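Local coordinates for protein mRNA-decapping enzyme subunit 1 (Saccharomyces cerevisiae, PDB 1Q67) that forms the decapping complex with DCP2 and is needed to remove the 7-methylguanine cap from mRNA, which commits the transcript to degradation, at residues 46-51 and 57-62; 164-169 and 177-182. All blocks are in the same frame, centred on the assembly; numbering follows the deposited sequence.

Contact 1 of 2, residues 46-51 and 57-62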
# COMPACT_ATOMS: atom_id res chain seq x y z
N LEU B 46 3.84 -0.20 -3.57
CA LEU B 46 4.80 -0.98 -4.34
C LEU B 46 4.44 -2.43 -4.67
O LEU B 46 3.99 -3.19 -3.81
CB LEU B 46 6.15 -0.95 -3.61
CG LEU B 46 7.35 -1.51 -4.38
CD1 LEU B 46 7.67 -0.57 -5.54
CD2 LEU B 46 8.56 -1.64 -3.47
N TYR B 47 4.66 -2.81 -5.93
CA TYR B 47 4.42 -4.17 -6.41
C TYR B 47 5.65 -4.62 -7.18
O TYR B 47 6.42 -3.80 -7.69
CB TYR B 47 3.23 -4.25 -7.37
CG TYR B 47 1.90 -3.85 -6.80
CD1 TYR B 47 1.57 -2.51 -6.60
CD2 TYR B 47 0.94 -4.82 -6.49
CE1 TYR B 47 0.33 -2.15 -6.11
CE2 TYR B 47 -0.31 -4.47 -6.00
CZ TYR B 47 -0.61 -3.13 -5.81
OH TYR B 47 -1.85 -2.77 -5.35
N LYS B 48 5.83 -5.93 -7.28
CA LYS B 48 6.94 -6.48 -8.02
C LYS B 48 6.39 -7.51 -9.00
O LYS B 48 5.51 -8.31 -8.66
CB LYS B 48 7.96 -7.14 -7.08
CG LYS B 48 9.23 -7.60 -7.80
CD LYS B 48 10.31 -8.02 -6.82
CE LYS B 48 11.61 -8.30 -7.55
NZ LYS B 48 12.74 -8.47 -6.60
N TRP B 49 6.90 -7.48 -10.23
CA TRP B 49 6.45 -8.40 -11.27
C TRP B 49 7.11 -9.77 -11.14
O TRP B 49 8.32 -9.88 -11.02
CB TRP B 49 6.74 -7.81 -12.65
CG TRP B 49 6.31 -8.69 -13.78
CD1 TRP B 49 7.10 -9.53 -14.51
CD2 TRP B 49 4.97 -8.86 -14.27
NE1 TRP B 49 6.33 -10.22 -15.43
CE2 TRP B 49 5.02 -9.83 -15.30
CE3 TRP B 49 3.74 -8.30 -13.92
CZ2 TRP B 49 3.89 -10.24 -16.00
CZ3 TRP B 49 2.60 -8.70 -14.62
CH2 TRP B 49 2.69 -9.67 -15.64
N ASP B 50 6.28 -10.80 -11.16
CA ASP B 50 6.76 -12.18 -11.08
C ASP B 50 6.74 -12.79 -12.48
O ASP B 50 5.68 -13.05 -13.05
CB ASP B 50 5.86 -12.99 -10.14
CG ASP B 50 6.16 -14.48 -10.19
OD1 ASP B 50 7.35 -14.86 -10.33
OD2 ASP B 50 5.21 -15.28 -10.06
N PHE B 51 7.93 -12.99 -13.05
CA PHE B 51 8.03 -13.54 -14.40
C PHE B 51 7.54 -14.98 -14.52
O PHE B 51 6.99 -15.36 -15.55
CB PHE B 51 9.47 -13.45 -14.90
CG PHE B 51 9.90 -12.05 -15.24
CD1 PHE B 51 10.55 -11.26 -14.29
CD2 PHE B 51 9.63 -11.51 -16.49
CE1 PHE B 51 10.91 -9.95 -14.58
CE2 PHE B 51 9.99 -10.20 -16.79
CZ PHE B 51 10.63 -9.42 -15.84
N ASN B 57 3.02 -9.03 -7.81
CA ASN B 57 2.99 -9.43 -6.40
C ASN B 57 3.05 -8.16 -5.56
O ASN B 57 3.92 -7.32 -5.77
CB ASN B 57 4.18 -10.32 -6.03
CG ASN B 57 4.03 -11.74 -6.56
OD1 ASN B 57 2.92 -12.27 -6.62
ND2 ASN B 57 5.14 -12.35 -6.92
N LYS B 58 2.12 -8.03 -4.63
CA LYS B 58 2.09 -6.86 -3.76
C LYS B 58 3.21 -6.97 -2.73
O LYS B 58 3.35 -8.01 -2.08
CB LYS B 58 0.73 -6.77 -3.05
CG LYS B 58 0.66 -5.72 -1.94
CD LYS B 58 1.03 -4.33 -2.43
CE LYS B 58 1.12 -3.37 -1.24
NZ LYS B 58 1.97 -2.18 -1.48
N LEU B 59 4.02 -5.93 -2.60
CA LEU B 59 5.09 -5.94 -1.62
C LEU B 59 4.64 -5.12 -0.41
O LEU B 59 3.75 -4.29 -0.52
CB LEU B 59 6.38 -5.35 -2.19
CG LEU B 59 7.00 -6.07 -3.40
CD1 LEU B 59 8.36 -5.45 -3.69
CD2 LEU B 59 7.15 -7.56 -3.10
N GLU B 60 5.28 -5.35 0.74
CA GLU B 60 4.92 -4.65 1.97
C GLU B 60 5.37 -3.20 2.08
O GLU B 60 5.87 -2.79 3.13
CB GLU B 60 5.43 -5.43 3.19
CG GLU B 60 4.90 -6.86 3.28
CD GLU B 60 5.05 -7.45 4.68
OE1 GLU B 60 6.17 -7.40 5.25
OE2 GLU B 60 4.04 -7.98 5.21
N TYR B 61 5.22 -2.42 1.03
CA TYR B 61 5.62 -1.02 1.09
C TYR B 61 4.60 -0.11 0.45
O TYR B 61 4.20 -0.33 -0.70
CB TYR B 61 6.98 -0.81 0.42
CG TYR B 61 8.10 -1.64 1.01
CD1 TYR B 61 8.46 -2.86 0.43
CD2 TYR B 61 8.78 -1.22 2.16
CE1 TYR B 61 9.46 -3.65 0.98
CE2 TYR B 61 9.79 -2.01 2.72
CZ TYR B 61 10.12 -3.22 2.12
OH TYR B 61 11.11 -4.02 2.65
N GLN B 62 4.18 0.90 1.20
CA GLN B 62 3.21 1.91 0.76
C GLN B 62 3.44 3.12 1.65
O GLN B 62 3.64 2.97 2.85
CB GLN B 62 1.75 1.48 0.99
CG GLN B 62 1.44 0.03 0.78
CD GLN B 62 2.16 -0.87 1.75
OE1 GLN B 62 2.38 -0.52 2.91
NE2 GLN B 62 2.52 -2.05 1.29

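Contact 2 of 2, residues 164-169 and 177-182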
# COMPACT_ATOMS: atom_id res chain seq x y z
N ASN B 164 26.56 2.45 -19.42
CA ASN B 164 27.20 2.13 -20.70
C ASN B 164 28.72 2.26 -20.61
O ASN B 164 29.44 1.40 -21.10
CB ASN B 164 26.66 3.03 -21.82
CG ASN B 164 25.21 2.75 -22.13
OD1 ASN B 164 24.75 1.61 -22.05
ND2 ASN B 164 24.47 3.79 -22.52
N LYS B 165 29.20 3.32 -19.97
CA LYS B 165 30.63 3.52 -19.82
C LYS B 165 31.20 2.34 -19.03
O LYS B 165 32.22 1.75 -19.40
CB LYS B 165 30.93 4.82 -19.07
CG LYS B 165 32.42 5.09 -18.88
CD LYS B 165 32.68 6.15 -17.83
CE LYS B 165 32.32 7.55 -18.31
NZ LYS B 165 33.32 8.08 -19.29
N ARG B 166 30.52 2.00 -17.94
CA ARG B 166 30.93 0.90 -17.07
C ARG B 166 31.05 -0.42 -17.85
O ARG B 166 32.00 -1.18 -17.64
CB ARG B 166 29.92 0.75 -15.93
CG ARG B 166 30.09 -0.50 -15.07
CD ARG B 166 28.87 -0.67 -14.17
NE ARG B 166 28.87 -1.93 -13.43
CZ ARG B 166 29.53 -2.13 -12.30
NH1 ARG B 166 30.25 -1.16 -11.77
NH2 ARG B 166 29.46 -3.31 -11.69
N LYS B 167 30.08 -0.69 -18.72
CA LYS B 167 30.10 -1.93 -19.51
C LYS B 167 31.35 -2.03 -20.39
O LYS B 167 31.83 -3.12 -20.68
CB LYS B 167 28.85 -2.02 -20.40
CG LYS B 167 27.54 -2.10 -19.63
CD LYS B 167 26.36 -2.54 -20.50
CE LYS B 167 26.06 -1.55 -21.64
NZ LYS B 167 27.07 -1.60 -22.74
N VAL B 168 31.87 -0.88 -20.80
CA VAL B 168 33.04 -0.84 -21.66
C VAL B 168 34.38 -0.75 -20.93
O VAL B 168 35.26 -1.57 -21.17
CB VAL B 168 32.96 0.34 -22.66
CG1 VAL B 168 34.23 0.39 -23.52
CG2 VAL B 168 31.73 0.21 -23.54
N PHE B 169 34.53 0.23 -20.05
CA PHE B 169 35.79 0.44 -19.35
C PHE B 169 35.97 -0.16 -17.96
O PHE B 169 36.94 0.16 -17.26
CB PHE B 169 36.09 1.94 -19.27
CG PHE B 169 36.16 2.59 -20.62
CD1 PHE B 169 35.01 3.09 -21.22
CD2 PHE B 169 37.36 2.67 -21.30
CE1 PHE B 169 35.06 3.65 -22.50
CE2 PHE B 169 37.43 3.24 -22.57
CZ PHE B 169 36.28 3.73 -23.17
N ASN B 177 29.45 -8.27 -11.22
CA ASN B 177 28.16 -7.72 -10.79
C ASN B 177 27.52 -7.02 -11.99
O ASN B 177 27.48 -5.79 -12.05
CB ASN B 177 28.39 -6.72 -9.65
CG ASN B 177 27.09 -6.11 -9.15
OD1 ASN B 177 27.10 -5.10 -8.44
ND2 ASN B 177 25.96 -6.73 -9.50
N PRO B 178 27.00 -7.80 -12.95
CA PRO B 178 26.35 -7.28 -14.16
C PRO B 178 25.30 -6.21 -13.90
O PRO B 178 24.42 -6.37 -13.04
CB PRO B 178 25.76 -8.53 -14.79
CG PRO B 178 26.74 -9.59 -14.41
CD PRO B 178 27.00 -9.27 -12.96
N LEU B 179 25.39 -5.12 -14.64
CA LEU B 179 24.46 -4.00 -14.53
C LEU B 179 24.01 -3.57 -15.91
O LEU B 179 24.84 -3.38 -16.81
CB LEU B 179 25.13 -2.81 -13.82
CG LEU B 179 25.62 -2.99 -12.38
CD1 LEU B 179 26.21 -1.67 -11.89
CD2 LEU B 179 24.47 -3.42 -11.49
N GLU B 180 22.70 -3.41 -16.10
CA GLU B 180 22.15 -2.97 -17.37
C GLU B 180 21.31 -1.71 -17.19
O GLU B 180 20.87 -1.42 -16.07
CB GLU B 180 21.34 -4.08 -18.04
CG GLU B 180 22.22 -5.08 -18.78
CD GLU B 180 21.42 -6.06 -19.62
OE1 GLU B 180 20.63 -5.61 -20.48
OE2 GLU B 180 21.60 -7.28 -19.43
N CYS B 181 21.10 -0.97 -18.27
CA CYS B 181 20.33 0.26 -18.19
C CYS B 181 18.93 0.08 -17.62
O CYS B 181 18.19 -0.83 -18.01
CB CYS B 181 20.24 0.92 -19.57
SG CYS B 181 21.80 1.63 -20.14
N MET B 182 18.57 0.96 -16.69
CA MET B 182 17.27 0.92 -16.06
C MET B 182 16.26 1.47 -17.04
O MET B 182 16.63 2.00 -18.09
CB MET B 182 17.28 1.77 -14.79
CG MET B 182 18.30 1.30 -13.75
SD MET B 182 18.33 2.33 -12.24
CE MET B 182 16.74 1.86 -11.52

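Contact 1 of 2, residues 46-51 and 57-62
Tyr47 and Lys58 face each other as a non-hydrogen-bonded pair in an antiparallel beta hairpin, formed by strands 43-50 and 55-59 at one margin of the five-stranded sheet. The tight part of the contact is here. The Lys58 side chain bends at its second torsion (chi2 56°), which lays its aliphatic part over one face of the Tyr47 ring. Lys58 CD lies 4.0 Å from the centroid of the Tyr47 ring, a CH-pi contact displaced toward the rim. The ammonium group goes past the ring to backbone oxygen. Two donors grip Leu46 O from opposite faces of its carbonyl plane: Leu59 N at 3.0 Å and Lys58 NZ at 3.2 Å. Lys58 NZ is also held by Ser45 OG, and Ile148 of the second subunit packs on Tyr47.

On the other face of the sheet, Leu46 CD2 meets Leu59 CD1 at 3.8 Å. Leu46 and Tyr61 lie side by side and point the same way. The Leu59 methyl groups also pack against Lys48 CB. Beyond CG the Lys48 chain is extended and leads away from the hairpin partner, and its ammonium forms a salt bridge with Glu199.

Toward the hairpin turn the packing is looser and more polar. Lys48 and Asn57 still share two nearly straight backbone bonds. Nearer the turn, Asp50 meets the Asn57 side chain, with carboxylate and amide planes 21° apart, and Asp50 CB is 3.4 Å from Asn57 ND2. The Asp50 carboxylate instead makes weak hydrogen bonds with the turn amides of Lys52 and Lys53.

At the opposite end the chain turns a corner at Glu60 and the pairing resumes, with Leu46 N donating to Tyr61 O at 2.9 Å.

Contact 2 of 2, residues 164-169 and 177-182
The Arg166 guanidinium has Leu179 CD1 over one face and Asn177 O at its edge. The methyl is displaced toward the rim of the group. Leu179 CD1 is modelled 3.1 Å from Arg166 NE, which is unusually short, so the exact value is doubtful. The edge contact is a hydrogen bond. Arg166 NH2 reaches Asn177 O at 3.2 Å, with an angle of 156° at the hydrogen. The oxygen lies close to the guanidinium plane, but the donor is tilted 30° from the plane of the carbonyl. The arginine chain is extended from CG to NE, with CG anti to the backbone N (chi1 171°), and this carries the guanidinium from the helix to the loop.

Arg166 NE is buried by the contact and has no hydrogen-bond partner in the model. Asp174 OD2 lies near it in a long, weak ion pair. The same oxygen also accepts a hydrogen bond from Leu179 N, so one carboxylate lies near both sides of the contact.

This is surface packing in a protein of the Dcp1 family, which belongs to the PH clan. Helix 160-169 lies against the connection that leads from helix 171-176 into strand 183-187. The buried leucine also touches Ile137 and Leu196.

The other contacts of the helix are lighter. The Lys167 chain passes Leu179 O, with Lys167 CD 4.1 Å from that oxygen. Val163, just before Asn164, and Asn160, a turn earlier in the same helix, also touch Cys181. Asn164 itself meets the thiol through its amide oxygen, with Asn164 OD1 3.5 Å from Cys181 SG.

From the N terminus the chain runs through strand 34-41 of the four-stranded sheet and then reaches contact 1. Here it reverses after strand 43-50, and strand 55-59 returns alongside, closing a short hairpin loop. Past the corner at Glu60 it enters strand 64-70 of the four-stranded sheet. Strands 140-146 and 152-157 follow before helix 160-169. Contact 2 closes a second loop, which holds helix 171-176. The two loops are in series and neither nest nor cross. Contact 1 pairs edge strand 55-59 with its neighbour; contact 2 leads into strand 183-187, the other outermost strand within the chain. The centres of contacts 1 and 2 are about 26 Å apart.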